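Local atomic coordinates of inositol-1-monophosphatase (Nostoc sp., PDB entry 5ZHH), a protein that probably hydrolyses inositol monophosphates to inositol and phosphate, as a member of the metal-dependent inositol monophosphatase family. Residues D79-W84 and L108-V113; T2-F7 and G130-G135. One frame throughout, in Å; residues are numbered along the deposited sequence.

Contact 1: residues D79-W84 and L108-V113; sequences DNEYLW and LLINGV
Tyr82-Trp84 runs antiparallel to Leu108-Ile110, the short strand axes coming within 4.6 Å at 158°. Leu83 and Leu109 form the hydrogen-bonded pair: Leu83 N donates to Leu109 O (3.0 Å) and Leu109 N to Leu83 O (2.8 Å). One residue beyond the strand, Asn111 N reaches a lone pair of Glu81 O at 2.9 Å. A water that accepts from Gly112 N can also donate to Glu81 O.

Leu108 packs on the indole of Trp84. With CG of Leu108 swung opposite its own amide nitrogen (chi1 172°), CD1 is set over one face of the indole, 3.7 Å from the five-membered ring centroid and nearly on the normal, a CH-pi contact; CB of Leu108 lies by the six-membered ring. Indole NE1 is bonded to His65, which helps fix the ring's rotation. On the same sheet face, Ile110 CG1 meets Tyr82 CD1 at 3.9 Å, the two side chains running alongside each other. Glu81 CG sits over the centre of the phenol ring and touches Asn111 OD1 (3.5 Å), while the carboxylate and amide planes are nearly parallel. Leu83 and Leu109 point to the other face, where CD2 of Leu83 meets CD1 of Leu109 at 4.0 Å.

Asn80 OD1 accepts from Tyr82 N in an Asx turn that leads into the strand, and a type I' turn from Ile110 to Val113 links strand 103-110 to its next neighbour, 113-121, as a hairpin. In this family, the strand beginning at Tyr82 carries on to the metal-binding Asp-Pro-Leu-Asp-Gly-Thr-Thr signature; the pairing belongs to the larger sheet of the layered alpha/beta phosphatase fold.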
# COMPACT_ATOMS: atom_id res chain seq x y z
N ASP A 79 34.72 15.75 -16.43
CA ASP A 79 35.34 16.51 -15.35
C ASP A 79 34.50 17.71 -14.92
O ASP A 79 34.98 18.54 -14.15
CB ASP A 79 36.74 16.98 -15.77
CG ASP A 79 36.75 17.66 -17.13
OD1 ASP A 79 35.66 17.95 -17.67
OD2 ASP A 79 37.86 17.92 -17.66
N ASN A 80 33.26 17.80 -15.42
CA ASN A 80 32.33 18.85 -15.03
C ASN A 80 32.18 18.88 -13.51
O ASN A 80 32.28 17.86 -12.83
CB ASN A 80 30.97 18.59 -15.69
CG ASN A 80 29.99 19.76 -15.55
OD1 ASN A 80 29.88 20.39 -14.49
ND2 ASN A 80 29.26 20.03 -16.62
N GLU A 81 31.94 20.09 -12.99
CA GLU A 81 31.66 20.22 -11.56
C GLU A 81 30.48 19.34 -11.16
O GLU A 81 30.48 18.74 -10.08
CB GLU A 81 31.40 21.68 -11.22
CG GLU A 81 31.02 21.91 -9.77
CD GLU A 81 30.72 23.36 -9.47
OE1 GLU A 81 30.47 24.14 -10.42
OE2 GLU A 81 30.76 23.74 -8.27
N TYR A 82 29.47 19.24 -12.02
CA TYR A 82 28.26 18.47 -11.74
C TYR A 82 28.20 17.26 -12.66
O TYR A 82 28.17 17.41 -13.89
CB TYR A 82 27.01 19.33 -11.90
CG TYR A 82 26.97 20.51 -10.96
CD1 TYR A 82 26.79 20.33 -9.60
CD2 TYR A 82 27.12 21.81 -11.44
CE1 TYR A 82 26.75 21.40 -8.73
CE2 TYR A 82 27.09 22.89 -10.58
CZ TYR A 82 26.90 22.68 -9.23
OH TYR A 82 26.87 23.75 -8.36
N LEU A 83 28.17 16.07 -12.07
CA LEU A 83 28.13 14.82 -12.82
C LEU A 83 27.11 13.91 -12.15
O LEU A 83 27.30 13.51 -11.00
CB LEU A 83 29.50 14.15 -12.88
CG LEU A 83 29.55 12.82 -13.65
CD1 LEU A 83 29.18 13.06 -15.11
CD2 LEU A 83 30.92 12.16 -13.55
N TRP A 84 26.04 13.58 -12.88
CA TRP A 84 25.01 12.69 -12.37
C TRP A 84 25.37 11.25 -12.72
O TRP A 84 25.69 10.95 -13.87
CB TRP A 84 23.64 13.04 -12.96
CG TRP A 84 23.08 14.35 -12.48
CD1 TRP A 84 23.27 15.57 -13.05
CD2 TRP A 84 22.22 14.55 -11.35
NE1 TRP A 84 22.60 16.53 -12.34
CE2 TRP A 84 21.95 15.94 -11.29
CE3 TRP A 84 21.67 13.71 -10.38
CZ2 TRP A 84 21.14 16.50 -10.30
CZ3 TRP A 84 20.86 14.27 -9.40
CH2 TRP A 84 20.60 15.65 -9.36
N LEU A 108 24.35 12.42 -7.51
CA LEU A 108 25.04 13.58 -8.06
C LEU A 108 26.41 13.67 -7.42
O LEU A 108 26.53 13.72 -6.19
CB LEU A 108 24.25 14.87 -7.84
CG LEU A 108 25.02 16.14 -8.23
CD1 LEU A 108 25.34 16.13 -9.73
CD2 LEU A 108 24.24 17.40 -7.87
N LEU A 109 27.45 13.69 -8.26
CA LEU A 109 28.82 13.97 -7.85
C LEU A 109 29.11 15.45 -8.07
O LEU A 109 28.89 15.98 -9.17
CB LEU A 109 29.82 13.13 -8.66
CG LEU A 109 29.75 11.60 -8.57
CD1 LEU A 109 30.41 10.98 -9.80
CD2 LEU A 109 30.44 11.10 -7.30
N ILE A 110 29.56 16.12 -7.02
CA ILE A 110 30.02 17.50 -7.11
C ILE A 110 31.53 17.49 -6.92
O ILE A 110 32.03 17.12 -5.84
CB ILE A 110 29.31 18.41 -6.09
CG1 ILE A 110 27.80 18.36 -6.34
CG2 ILE A 110 29.85 19.83 -6.19
CD1 ILE A 110 26.98 19.20 -5.38
N ASN A 111 32.25 17.85 -7.98
CA ASN A 111 33.71 17.74 -8.01
C ASN A 111 34.15 16.33 -7.64
O ASN A 111 35.11 16.12 -6.90
CB ASN A 111 34.35 18.79 -7.09
CG ASN A 111 34.04 20.22 -7.52
OD1 ASN A 111 34.08 20.54 -8.71
ND2 ASN A 111 33.69 21.07 -6.57
N GLY A 112 33.43 15.34 -8.18
CA GLY A 112 33.75 13.94 -7.98
C GLY A 112 33.38 13.35 -6.64
O GLY A 112 33.79 12.23 -6.34
N VAL A 113 32.59 14.07 -5.81
CA VAL A 113 32.23 13.63 -4.48
C VAL A 113 30.73 13.43 -4.43
O VAL A 113 29.98 14.32 -4.82
CB VAL A 113 32.67 14.63 -3.39
CG1 VAL A 113 32.30 14.11 -2.01
CG2 VAL A 113 34.17 14.89 -3.49
O HOH W 1 31.64 15.84 -10.35

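Contact 2: residues T2-F7 and G130-G135; sequences TNLQTF and GAAGLG
Leu4, in the first turn of helix 3-25, meets Leu134 and Ala132 of the loop that follows strand 126-131, and these three residues with Gln5 make most of the contact. The CD1 branch of Leu4 does the reaching: it lies 3.7 Å from Ala132 CB and 3.5 Å from Ala132 O. CG of Leu4 stands opposite its carbonyl carbon (chi1 -68°) with the chain extended beyond it (chi2 179°), which carries CD1 out from the helix to the loop. Closer to the helix backbone, Leu4 CB faces Ala131 CB at 4.4 Å, a looser touch on the last residue of the strand.

Leu134 answers from the loop with a single methyl. Its CD1 reaches the helix where Leu4 passes into Gln5, 4.1 Å from Leu4 CB and 3.6 Å from Gln5 N.

The loop is a type II beta turn, Ala131 to Leu134, with Leu134 N bonded to Ala131 O (2.8 Å) and Gly133 in its positive-phi position; it joins strands 126-131 and 135-138 as a hairpin within the large sheet. Glu225 accepts from the backbone nitrogens of both Gly133 and Gly135, one with each carboxylate oxygen, holding the loop from outside this contact.

Gln5 bends at chi2 (72°), bringing its amide oxygen OE1 to 3.6 Å from Leu134 CD1, a van der Waals touch of a polar atom on a methyl. Its NE2 is turned to Asp9 OD1 one helical turn on, a hydrogen bond that helps set the amide. Thr6 of the same helix turn bonds to Arg60 of the second subunit, and Thr2 and Gln5 pack on that arginine as well.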
# COMPACT_ATOMS: atom_id res chain seq x y z
N THR A 2 19.13 23.84 0.40
CA THR A 2 18.65 24.82 -0.57
C THR A 2 19.32 24.61 -1.93
O THR A 2 18.64 24.23 -2.90
CB THR A 2 18.86 26.27 -0.09
OG1 THR A 2 17.99 26.51 1.03
CG2 THR A 2 18.56 27.25 -1.22
N ASN A 3 20.61 24.90 -2.04
CA ASN A 3 21.29 24.59 -3.29
C ASN A 3 21.21 23.09 -3.56
O ASN A 3 20.72 22.66 -4.61
CB ASN A 3 22.75 25.05 -3.21
CG ASN A 3 23.39 25.26 -4.58
OD1 ASN A 3 22.90 24.76 -5.59
ND2 ASN A 3 24.51 25.97 -4.60
N LEU A 4 21.59 22.28 -2.57
CA LEU A 4 21.49 20.83 -2.69
C LEU A 4 20.04 20.37 -2.65
O LEU A 4 19.70 19.34 -3.24
CB LEU A 4 22.32 20.15 -1.60
CG LEU A 4 23.82 20.37 -1.80
CD1 LEU A 4 24.63 19.70 -0.69
CD2 LEU A 4 24.25 19.87 -3.17
N GLN A 5 19.19 21.10 -1.92
CA GLN A 5 17.78 20.76 -1.84
C GLN A 5 17.12 20.84 -3.22
O GLN A 5 16.27 20.01 -3.55
CB GLN A 5 17.07 21.68 -0.86
CG GLN A 5 15.61 21.34 -0.62
CD GLN A 5 15.46 20.08 0.21
OE1 GLN A 5 15.96 20.00 1.34
NE2 GLN A 5 14.76 19.08 -0.34
N THR A 6 17.51 21.83 -4.03
CA THR A 6 16.99 21.92 -5.39
C THR A 6 17.39 20.69 -6.21
O THR A 6 16.56 20.12 -6.93
CB THR A 6 17.49 23.20 -6.04
OG1 THR A 6 16.91 24.33 -5.38
CG2 THR A 6 17.11 23.25 -7.52
N PHE A 7 18.65 20.27 -6.09
CA PHE A 7 19.09 19.05 -6.77
C PHE A 7 18.31 17.84 -6.28
O PHE A 7 17.88 17.00 -7.08
CB PHE A 7 20.58 18.83 -6.54
CG PHE A 7 21.45 19.91 -7.10
CD1 PHE A 7 21.08 20.60 -8.24
CD2 PHE A 7 22.64 20.25 -6.47
CE1 PHE A 7 21.88 21.60 -8.75
CE2 PHE A 7 23.45 21.25 -6.98
CZ PHE A 7 23.07 21.93 -8.12
N GLY A 130 18.78 11.44 0.33
CA GLY A 130 19.81 12.04 1.15
C GLY A 130 20.58 13.08 0.38
O GLY A 130 20.73 12.98 -0.84
N ALA A 131 21.06 14.08 1.09
CA ALA A 131 21.92 15.10 0.51
C ALA A 131 22.80 15.67 1.61
O ALA A 131 22.40 15.73 2.77
CB ALA A 131 21.11 16.21 -0.17
N ALA A 132 24.01 16.09 1.23
CA ALA A 132 24.98 16.59 2.19
C ALA A 132 24.38 17.68 3.07
O ALA A 132 23.87 18.69 2.56
CB ALA A 132 26.22 17.11 1.46
N GLY A 133 24.41 17.46 4.38
CA GLY A 133 23.90 18.42 5.34
C GLY A 133 22.40 18.48 5.46
O GLY A 133 21.90 19.24 6.29
N LEU A 134 21.66 17.71 4.66
CA LEU A 134 20.21 17.76 4.67
C LEU A 134 19.55 16.54 5.30
O LEU A 134 18.33 16.53 5.47
CB LEU A 134 19.67 17.93 3.24
CG LEU A 134 20.13 19.22 2.54
CD1 LEU A 134 19.45 19.34 1.19
CD2 LEU A 134 19.85 20.44 3.42
N GLY A 135 20.32 15.50 5.62
CA GLY A 135 19.79 14.34 6.29
C GLY A 135 19.39 13.23 5.33
O GLY A 135 19.39 13.37 4.10

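In the fold
The centres of contacts 1 and 2 are about 14 Å apart, and along the chain contact 1 is nested in the long loop that contact 2 closes. Both reach the same large sheet, and the start of helix 3-25 joins them. Phe7 fits among the side chains on one sheet face of contact 1: its CD2 lies 3.6 Å from Leu108 CD2 and its CE2 3.7 Å from Tyr82 CE1. Leu4 bridges as well, its CD2 branch meeting Ile110 CD1 at 3.6 Å. The helix, with the turn after strand 126-131 beside it, also borders the second subunit. By family analogy the metal site probably lies further along strand 82-90, past contact 1; neither contact includes those residues.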